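Local coordinates for cell division control protein Cdc48 (Mycobacterium smegmatis, PDB 5E7P) that probably binds and hydrolyses ATP as a AAA-family ATPase, and carries two bound ADP molecules in this crystal, at residues L24-N29 / A79-D85; L60-T66 / T88-V94; L245-D250 / V283-R287. One frame throughout, in Å; residues are numbered along the deposited sequence.

Contact 1 of 3, residues L24-N29 / A79-D85; sequences LTARLN and AGTALLD
Thr25 and Thr81 begin a run of four parallel bridges between strands 24-28 and 81-84. Ala26 pairs with Ala82, Arg27 with Leu83 and Leu28 with Leu84. The strand axes come within 4.6 Å and diverge by 34°, a clear twist. Five backbone hydrogen bonds join the segments. Thr25 N donates to Gly80 O, and Thr25 O accepts from Ala82 N at 2.8 Å. Arg27 repeats the pattern, with N bonded to Ala82 O and O taking Leu84 N. Asn29 N closes the series on Leu84 O at 2.8 Å.

The two faces of the pair differ. On one, Leu24 CD1 meets Ala82 CB, and Ala26 CB meets Leu84 CD1 at 4.0 Å. Strands 39-42 and 98-104 and Leu89 of helix 86-92 add further apolar cover there. On the other, Arg27 crosses Thr81 at about a right angle. Its chain bends at chi3 (-42°), which brings NE to 3.3 Å from Thr81 CG2. Leu83 runs alongside Arg27, pointing the same way, with its CD2 in plane at the guanidinium edge.

At the end of the pair, a water bridges Asn29 ND2 and Leu83 O, standing 2.6 Å from the latter. The Asn29 amide is held further by Asp34 and by the backbone N of Ser31, which together should fix its rotation. Asp85 is the N-cap of helix 86-92; it also bonds Thr88 OG1 and Arg36 N. Strand 81-84 also bonds strand 39-42, through the backbones of Leu83 and Arg41. This link and the parallel pairing of strands distant in sequence are consistent with a closed double-psi beta-barrel, the fold of the Cdc48 N-terminal domain.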
loop_
_atom_site.group_PDB
_atom_site.type_symbol
_atom_site.label_atom_id
_atom_site.label_comp_id
_atom_site.label_asym_id
_atom_site.label_seq_id
_atom_site.Cartn_x
_atom_site.Cartn_y
_atom_site.Cartn_z
ATOM N N LEU A 24 28.860 -2.989 8.958
ATOM C CA LEU A 24 28.655 -2.402 10.275
ATOM C C LEU A 24 28.959 -3.416 11.368
ATOM O O LEU A 24 29.148 -4.601 11.095
ATOM C CB LEU A 24 27.216 -1.900 10.425
ATOM C CG LEU A 24 26.735 -0.815 9.460
ATOM C CD1 LEU A 24 25.299 -0.440 9.770
ATOM C CD2 LEU A 24 27.632 0.407 9.535
ATOM N N THR A 25 29.010 -2.937 12.606
ATOM C CA THR A 25 29.157 -3.812 13.761
ATOM C C THR A 25 27.770 -4.186 14.272
ATOM O O THR A 25 26.920 -3.318 14.477
ATOM C CB THR A 25 29.957 -3.135 14.889
ATOM O OG1 THR A 25 31.156 -2.562 14.351
ATOM C CG2 THR A 25 30.318 -4.144 15.970
ATOM N N ALA A 26 27.539 -5.479 14.470
ATOM C CA ALA A 26 26.232 -5.962 14.898
ATOM C C ALA A 26 26.190 -6.204 16.401
ATOM O O ALA A 26 26.768 -7.171 16.897
ATOM C CB ALA A 26 25.865 -7.232 14.146
ATOM N N ARG A 27 25.506 -5.321 17.123
ATOM C CA ARG A 27 25.345 -5.480 18.564
ATOM C C ARG A 27 23.966 -6.029 18.911
ATOM O O ARG A 27 22.982 -5.739 18.233
ATOM C CB ARG A 27 25.589 -4.155 19.289
ATOM C CG ARG A 27 26.970 -3.566 19.047
ATOM C CD ARG A 27 27.279 -2.453 20.037
ATOM N NE ARG A 27 26.129 -1.579 20.256
ATOM C CZ ARG A 27 26.167 -0.455 20.966
ATOM N NH1 ARG A 27 25.070 0.277 21.113
ATOM N NH2 ARG A 27 27.304 -0.062 21.526
ATOM N N LEU A 28 23.905 -6.826 19.973
ATOM C CA LEU A 28 22.662 -7.454 20.401
ATOM C C LEU A 28 21.710 -6.432 21.016
ATOM O O LEU A 28 22.050 -5.764 21.993
ATOM C CB LEU A 28 22.958 -8.580 21.399
ATOM C CG LEU A 28 21.836 -9.529 21.838
ATOM C CD1 LEU A 28 21.103 -9.009 23.069
ATOM C CD2 LEU A 28 20.856 -9.788 20.699
ATOM N N ASN A 29 20.520 -6.317 20.437
ATOM C CA ASN A 29 19.484 -5.454 20.987
ATOM C C ASN A 29 18.994 -6.030 22.310
ATOM O O ASN A 29 18.408 -7.110 22.346
ATOM C CB ASN A 29 18.324 -5.310 20.000
ATOM C CG ASN A 29 17.424 -4.129 20.322
ATOM O OD1 ASN A 29 17.227 -3.781 21.486
ATOM N ND2 ASN A 29 16.874 -3.504 19.286
ATOM N N ALA A 79 26.929 5.676 14.317
ATOM C CA ALA A 79 26.573 5.363 12.935
ATOM C C ALA A 79 27.115 4.018 12.449
ATOM O O ALA A 79 26.544 3.404 11.551
ATOM C CB ALA A 79 27.020 6.486 12.006
ATOM N N GLY A 80 28.210 3.563 13.048
ATOM C CA GLY A 80 28.839 2.323 12.633
ATOM C C GLY A 80 28.287 1.087 13.319
ATOM O O GLY A 80 28.853 0.001 13.203
ATOM N N THR A 81 27.176 1.244 14.032
ATOM C CA THR A 81 26.592 0.133 14.775
ATOM C C THR A 81 25.152 -0.174 14.359
ATOM O O THR A 81 24.312 0.722 14.261
ATOM C CB THR A 81 26.635 0.389 16.297
ATOM O OG1 THR A 81 27.998 0.460 16.734
ATOM C CG2 THR A 81 25.928 -0.728 17.048
ATOM N N ALA A 82 24.880 -1.452 14.108
ATOM C CA ALA A 82 23.526 -1.913 13.841
ATOM C C ALA A 82 23.045 -2.773 15.004
ATOM O O ALA A 82 23.794 -3.602 15.519
ATOM C CB ALA A 82 23.483 -2.700 12.551
ATOM N N LEU A 83 21.800 -2.567 15.424
ATOM C CA LEU A 83 21.229 -3.354 16.512
ATOM C C LEU A 83 20.344 -4.470 15.979
ATOM O O LEU A 83 19.340 -4.221 15.310
ATOM C CB LEU A 83 20.437 -2.469 17.476
ATOM C CG LEU A 83 21.245 -1.450 18.274
ATOM C CD1 LEU A 83 20.357 -0.760 19.299
ATOM C CD2 LEU A 83 22.429 -2.120 18.949
ATOM N N LEU A 84 20.726 -5.705 16.282
ATOM C CA LEU A 84 19.981 -6.871 15.834
ATOM C C LEU A 84 19.502 -7.670 17.041
ATOM O O LEU A 84 20.220 -7.794 18.034
ATOM C CB LEU A 84 20.853 -7.755 14.933
ATOM C CG LEU A 84 21.207 -7.301 13.510
ATOM C CD1 LEU A 84 22.124 -6.087 13.495
ATOM C CD2 LEU A 84 21.847 -8.444 12.736
ATOM N N ASP A 85 18.286 -8.201 16.962
ATOM C CA ASP A 85 17.788 -9.081 18.013
ATOM C C ASP A 85 18.380 -10.481 17.857
ATOM O O ASP A 85 19.116 -10.745 16.903
ATOM C CB ASP A 85 16.256 -9.119 18.033
ATOM C CG ASP A 85 15.652 -9.393 16.667
ATOM O OD1 ASP A 85 16.230 -10.184 15.897
ATOM O OD2 ASP A 85 14.584 -8.818 16.366
HETATM O O HOH W 1 16.988 -4.656 16.446
#

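Contact 2 of 3, residues L60-T66 / T88-V94; sequences LTGTRTT and TLSNAGV
A Schellman motif ends helix 86-92, and the hairpin turn between strands 57-61 and 65-72 packs against it, within the Cdc48 N-terminal domain. Gly93, with positive phi (66°), is the C-prime residue of the motif. Val94 N reaches back to Leu89 O, and Gly93 N makes a weak bond to Ser90 O.

The carbonyls at this helix end turn to the hairpin. Thr63 N donates to Gly93 O at 3.2 Å in a nearly straight bond (168°), but from above the carbonyl plane. Arg64 N bonds Ala92 O at 3.3 Å, also from above the plane. Gly62 N makes a weaker, bent bond to the same oxygen. The Thr63 hydroxyl adds a weak bond to Gly93 O. Val94 CG2 packs on Gly62 CA beside these bonds, at 3.6 Å.

Arg64 lies along the last helical turn. Its chain bends at chi3 (62°), and Asn91 O sits over one guanidinium face, offset toward the rim. Arg64 NH1 bonds Gly142 O, so the group also ties the turn to a later loop. On the buried side, Ala92 CB packs on Thr66 CG2 at 3.6 Å and lies near Leu60 CB. Leu60 CD1 meets Thr88 CG2 at 3.6 Å. Strand 98-104 covers Leu60 as well, through Val100 and Val102.

Thr66 OG1 lies beside Asn91 CB. The Asn91 OD1 is bound by Thr144 N, which helps hold the amide. A water links the two polar ends: it donates to Thr66 OG1 at 2.8 Å and accepts from Asn91 ND2 at 3.0 Å.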
loop_
_atom_site.group_PDB
_atom_site.type_symbol
_atom_site.label_atom_id
_atom_site.label_comp_id
_atom_site.label_asym_id
_atom_site.label_seq_id
_atom_site.Cartn_x
_atom_site.Cartn_y
_atom_site.Cartn_z
ATOM N N LEU A 60 20.607 -8.381 5.285
ATOM C CA LEU A 60 21.634 -8.536 6.310
ATOM C C LEU A 60 22.426 -9.810 6.055
ATOM O O LEU A 60 21.864 -10.908 6.040
ATOM C CB LEU A 60 21.008 -8.557 7.705
ATOM C CG LEU A 60 20.453 -7.216 8.195
ATOM C CD1 LEU A 60 19.607 -7.401 9.441
ATOM C CD2 LEU A 60 21.586 -6.234 8.463
ATOM N N THR A 61 23.734 -9.661 5.858
ATOM C CA THR A 61 24.560 -10.773 5.396
ATOM C C THR A 61 25.782 -11.042 6.268
ATOM O O THR A 61 26.650 -10.184 6.428
ATOM C CB THR A 61 25.038 -10.551 3.946
ATOM O OG1 THR A 61 23.916 -10.254 3.105
ATOM C CG2 THR A 61 25.737 -11.790 3.423
ATOM N N GLY A 62 25.835 -12.244 6.832
ATOM C CA GLY A 62 27.030 -12.743 7.486
ATOM C C GLY A 62 27.483 -13.996 6.760
ATOM O O GLY A 62 27.913 -13.928 5.609
ATOM N N THR A 63 27.373 -15.144 7.422
ATOM C CA THR A 63 27.620 -16.416 6.751
ATOM C C THR A 63 26.363 -16.815 5.996
ATOM O O THR A 63 26.406 -17.650 5.091
ATOM C CB THR A 63 28.009 -17.534 7.737
ATOM O OG1 THR A 63 26.926 -17.777 8.644
ATOM C CG2 THR A 63 29.250 -17.143 8.524
ATOM N N ARG A 64 25.246 -16.204 6.382
ATOM C CA ARG A 64 23.966 -16.409 5.718
ATOM C C ARG A 64 23.390 -15.068 5.277
ATOM O O ARG A 64 23.876 -14.009 5.678
ATOM C CB ARG A 64 22.972 -17.091 6.660
ATOM C CG ARG A 64 23.534 -18.270 7.432
ATOM C CD ARG A 64 22.476 -18.856 8.349
ATOM N NE ARG A 64 21.335 -19.363 7.594
ATOM C CZ ARG A 64 20.170 -19.699 8.135
ATOM N NH1 ARG A 64 19.187 -20.152 7.368
ATOM N NH2 ARG A 64 19.983 -19.578 9.443
ATOM N N THR A 65 22.343 -15.118 4.460
ATOM C CA THR A 65 21.659 -13.909 4.024
ATOM C C THR A 65 20.215 -13.891 4.516
ATOM O O THR A 65 19.451 -14.825 4.266
ATOM C CB THR A 65 21.672 -13.765 2.488
ATOM O OG1 THR A 65 23.021 -13.597 2.029
ATOM C CG2 THR A 65 20.849 -12.559 2.060
ATOM N N THR A 66 19.847 -12.828 5.224
ATOM C CA THR A 66 18.477 -12.659 5.689
ATOM C C THR A 66 17.999 -11.245 5.382
ATOM O O THR A 66 18.686 -10.487 4.699
ATOM C CB THR A 66 18.344 -12.939 7.201
ATOM O OG1 THR A 66 16.960 -13.047 7.552
ATOM C CG2 THR A 66 18.989 -11.829 8.016
ATOM N N THR A 88 17.564 -12.375 14.519
ATOM C CA THR A 88 18.167 -11.767 13.336
ATOM C C THR A 88 19.644 -12.129 13.237
ATOM O O THR A 88 20.141 -12.448 12.156
ATOM C CB THR A 88 18.012 -10.234 13.328
ATOM O OG1 THR A 88 16.631 -9.890 13.494
ATOM C CG2 THR A 88 18.509 -9.657 12.018
ATOM N N LEU A 89 20.338 -12.074 14.370
ATOM C CA LEU A 89 21.733 -12.496 14.439
ATOM C C LEU A 89 21.868 -13.940 13.969
ATOM O O LEU A 89 22.818 -14.292 13.270
ATOM C CB LEU A 89 22.267 -12.367 15.867
ATOM C CG LEU A 89 22.535 -10.962 16.406
ATOM C CD1 LEU A 89 22.999 -11.034 17.851
ATOM C CD2 LEU A 89 23.569 -10.246 15.550
ATOM N N SER A 90 20.902 -14.765 14.355
ATOM C CA SER A 90 20.880 -16.166 13.962
ATOM C C SER A 90 20.560 -16.327 12.476
ATOM O O SER A 90 21.191 -17.123 11.782
ATOM C CB SER A 90 19.866 -16.931 14.813
ATOM O OG SER A 90 19.787 -18.287 14.417
ATOM N N ASN A 91 19.582 -15.566 11.991
ATOM C CA ASN A 91 19.172 -15.648 10.590
ATOM C C ASN A 91 20.231 -15.134 9.617
ATOM O O ASN A 91 20.291 -15.569 8.467
ATOM C CB ASN A 91 17.854 -14.899 10.363
ATOM C CG ASN A 91 16.669 -15.591 11.009
ATOM O OD1 ASN A 91 16.739 -16.772 11.355
ATOM N ND2 ASN A 91 15.568 -14.860 11.170
ATOM N N ALA A 92 21.060 -14.206 10.082
ATOM C CA ALA A 92 22.072 -13.591 9.232
ATOM C C ALA A 92 23.424 -14.291 9.352
ATOM O O ALA A 92 24.350 -13.999 8.598
ATOM C CB ALA A 92 22.212 -12.112 9.560
ATOM N N GLY A 93 23.530 -15.213 10.305
ATOM C CA GLY A 93 24.771 -15.927 10.536
ATOM C C GLY A 93 25.864 -15.001 11.031
ATOM O O GLY A 93 27.007 -15.076 10.583
ATOM N N VAL A 94 25.502 -14.120 11.957
ATOM C CA VAL A 94 26.441 -13.156 12.513
ATOM C C VAL A 94 26.537 -13.304 14.028
ATOM O O VAL A 94 25.521 -13.347 14.723
ATOM C CB VAL A 94 26.019 -11.710 12.180
ATOM C CG1 VAL A 94 27.058 -10.719 12.686
ATOM C CG2 VAL A 94 25.810 -11.549 10.685
HETATM O O HOH W 2 15.920 -12.115 10.036
#

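Contact 3 of 3, residues L245-D250 / V283-R287; sequences LRLSLD and VCASR
Arg287 and Asp250 approach from opposite directions and meet in a two-pronged, end-on salt bridge. Arg287 NH1 donates to Asp250 OD1 at 2.7 Å, in a fairly straight bond (166°). That oxygen lies in the guanidinium plane and is met on its syn side. The second prong is less regular. Arg287 NH2 reaches Asp250 OD2 at 2.6 Å, but it comes from above the carboxylate plane. The two flat groups are turned 29° from each other.

The Arg287 chain bends at chi2 (-77°) and then runs extended to its guanidinium. Leu249 crosses it obliquely. Its CD1 lies over one face of the guanidinium and 3.9 Å from Arg287 CD. Leu245 O also lies on a face of this group. Arg246 CG is at the guanidinium edge, 3.5 Å from Arg287 NH2.

Arg287 ends a type I beta turn, 284-287, in the loop between helix 276-283 and strand 289-293 of the first AAA module. Its partners sit at the end of helix 237-249. The contact therefore ties this preceding helix to the loop that leads from the P-loop helix into the next strand.

Arg246 completes a salt-bridge network. Its NH1 is 3.6 Å from Asp250 OD2, and its NE pairs with Asp242. Arg246 and Arg287 thus converge on the Asp250 carboxylate, their guanidinium planes turned well away from parallel. On the buried side, Leu245 CD1 touches both Val283 CG1 at 3.7 Å and Cys284 SG at 3.6 Å. Strand 361-366 lines this apolar patch, with Ala362 against Leu245 and Ile364 against Cys284.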
loop_
_atom_site.group_PDB
_atom_site.type_symbol
_atom_site.label_atom_id
_atom_site.label_comp_id
_atom_site.label_asym_id
_atom_site.label_seq_id
_atom_site.Cartn_x
_atom_site.Cartn_y
_atom_site.Cartn_z
ATOM N N LEU A 245 -26.700 -4.509 -4.034
ATOM C CA LEU A 245 -27.116 -5.857 -3.665
ATOM C C LEU A 245 -28.624 -5.964 -3.485
ATOM O O LEU A 245 -29.242 -6.930 -3.931
ATOM C CB LEU A 245 -26.425 -6.299 -2.374
ATOM C CG LEU A 245 -25.058 -6.967 -2.492
ATOM C CD1 LEU A 245 -24.550 -7.352 -1.113
ATOM C CD2 LEU A 245 -25.129 -8.187 -3.406
ATOM N N ARG A 246 -29.212 -4.973 -2.825
ATOM C CA ARG A 246 -30.638 -5.009 -2.535
ATOM C C ARG A 246 -31.481 -4.893 -3.800
ATOM O O ARG A 246 -32.476 -5.598 -3.951
ATOM C CB ARG A 246 -31.011 -3.938 -1.506
ATOM C CG ARG A 246 -30.324 -4.154 -0.166
ATOM C CD ARG A 246 -30.912 -3.314 0.953
ATOM N NE ARG A 246 -30.335 -3.707 2.238
ATOM C CZ ARG A 246 -30.790 -4.705 2.991
ATOM N NH1 ARG A 246 -31.841 -5.411 2.595
ATOM N NH2 ARG A 246 -30.196 -4.998 4.141
ATOM N N LEU A 247 -31.069 -4.022 -4.715
ATOM C CA LEU A 247 -31.771 -3.873 -5.985
ATOM C C LEU A 247 -31.710 -5.161 -6.798
ATOM O O LEU A 247 -32.708 -5.598 -7.368
ATOM C CB LEU A 247 -31.178 -2.720 -6.795
ATOM C CG LEU A 247 -31.465 -1.311 -6.282
ATOM C CD1 LEU A 247 -30.721 -0.299 -7.124
ATOM C CD2 LEU A 247 -32.960 -1.027 -6.297
ATOM N N SER A 248 -30.531 -5.768 -6.841
ATOM C CA SER A 248 -30.336 -6.992 -7.605
ATOM C C SER A 248 -31.071 -8.183 -6.997
ATOM O O SER A 248 -31.746 -8.925 -7.703
ATOM C CB SER A 248 -28.848 -7.309 -7.733
ATOM O OG SER A 248 -28.650 -8.509 -8.459
ATOM N N LEU A 249 -30.946 -8.355 -5.684
ATOM C CA LEU A 249 -31.449 -9.554 -5.021
ATOM C C LEU A 249 -32.855 -9.424 -4.443
ATOM O O LEU A 249 -33.595 -10.405 -4.402
ATOM C CB LEU A 249 -30.486 -9.994 -3.917
ATOM C CG LEU A 249 -29.062 -10.348 -4.348
ATOM C CD1 LEU A 249 -28.244 -10.822 -3.156
ATOM C CD2 LEU A 249 -29.086 -11.400 -5.448
ATOM N N ASP A 250 -33.223 -8.225 -3.994
ATOM C CA ASP A 250 -34.487 -8.040 -3.278
ATOM C C ASP A 250 -35.579 -7.308 -4.060
ATOM O O ASP A 250 -36.765 -7.598 -3.894
ATOM C CB ASP A 250 -34.243 -7.345 -1.939
ATOM C CG ASP A 250 -33.348 -8.151 -1.027
ATOM O OD1 ASP A 250 -33.288 -9.384 -1.207
ATOM O OD2 ASP A 250 -32.707 -7.558 -0.133
ATOM N N VAL A 283 -21.643 -6.215 4.696
ATOM C CA VAL A 283 -22.737 -5.841 3.805
ATOM C C VAL A 283 -23.624 -7.044 3.470
ATOM O O VAL A 283 -24.843 -6.917 3.353
ATOM C CB VAL A 283 -22.202 -5.171 2.511
ATOM C CG1 VAL A 283 -23.291 -5.061 1.453
ATOM C CG2 VAL A 283 -21.635 -3.803 2.829
ATOM N N CYS A 284 -23.010 -8.216 3.350
ATOM C CA CYS A 284 -23.733 -9.430 2.987
ATOM C C CYS A 284 -24.192 -10.220 4.205
ATOM O O CYS A 284 -24.539 -11.393 4.083
ATOM C CB CYS A 284 -22.851 -10.331 2.120
ATOM S SG CYS A 284 -22.296 -9.596 0.571
ATOM N N ALA A 285 -24.191 -9.581 5.372
ATOM C CA ALA A 285 -24.501 -10.254 6.633
ATOM C C ALA A 285 -25.838 -11.000 6.642
ATOM O O ALA A 285 -25.947 -12.076 7.230
ATOM C CB ALA A 285 -24.444 -9.268 7.786
ATOM N N SER A 286 -26.848 -10.431 5.990
ATOM C CA SER A 286 -28.173 -11.045 5.970
ATOM C C SER A 286 -28.331 -12.031 4.816
ATOM O O SER A 286 -29.363 -12.687 4.692
ATOM C CB SER A 286 -29.266 -9.976 5.898
ATOM O OG SER A 286 -29.215 -9.278 4.665
ATOM N N ARG A 287 -27.310 -12.126 3.971
ATOM C CA ARG A 287 -27.323 -13.050 2.843
ATOM C C ARG A 287 -26.556 -14.311 3.213
ATOM O O ARG A 287 -25.775 -14.311 4.167
ATOM C CB ARG A 287 -26.653 -12.414 1.623
ATOM C CG ARG A 287 -26.994 -10.957 1.387
ATOM C CD ARG A 287 -28.371 -10.800 0.787
ATOM N NE ARG A 287 -28.730 -9.395 0.625
ATOM C CZ ARG A 287 -29.892 -8.974 0.135
ATOM N NH1 ARG A 287 -30.809 -9.853 -0.245
ATOM N NH2 ARG A 287 -30.136 -7.674 0.023
#

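Overall arrangement
Contacts 1 and 2 belong to one N-terminal domain and touch, their centres about 12 Å apart. Helix 86-92 follows strand 81-84 directly and joins them. Leu89 of this helix, which faces away from the 60-66 hairpin, packs on Leu84, Leu28 and Ala26 of contact 1. Val94 also reaches Ala26. Along the chain the segments of the two contacts alternate. Contact 3 lies on the opposite side of the chain's centre, about 55 Å from contact 1 and 52 Å from contact 2 between centres. Its Val283 side chain is about 11 Å from a bound ADP. Contacts 1 and 2 lie away from the annotated nucleotide sites.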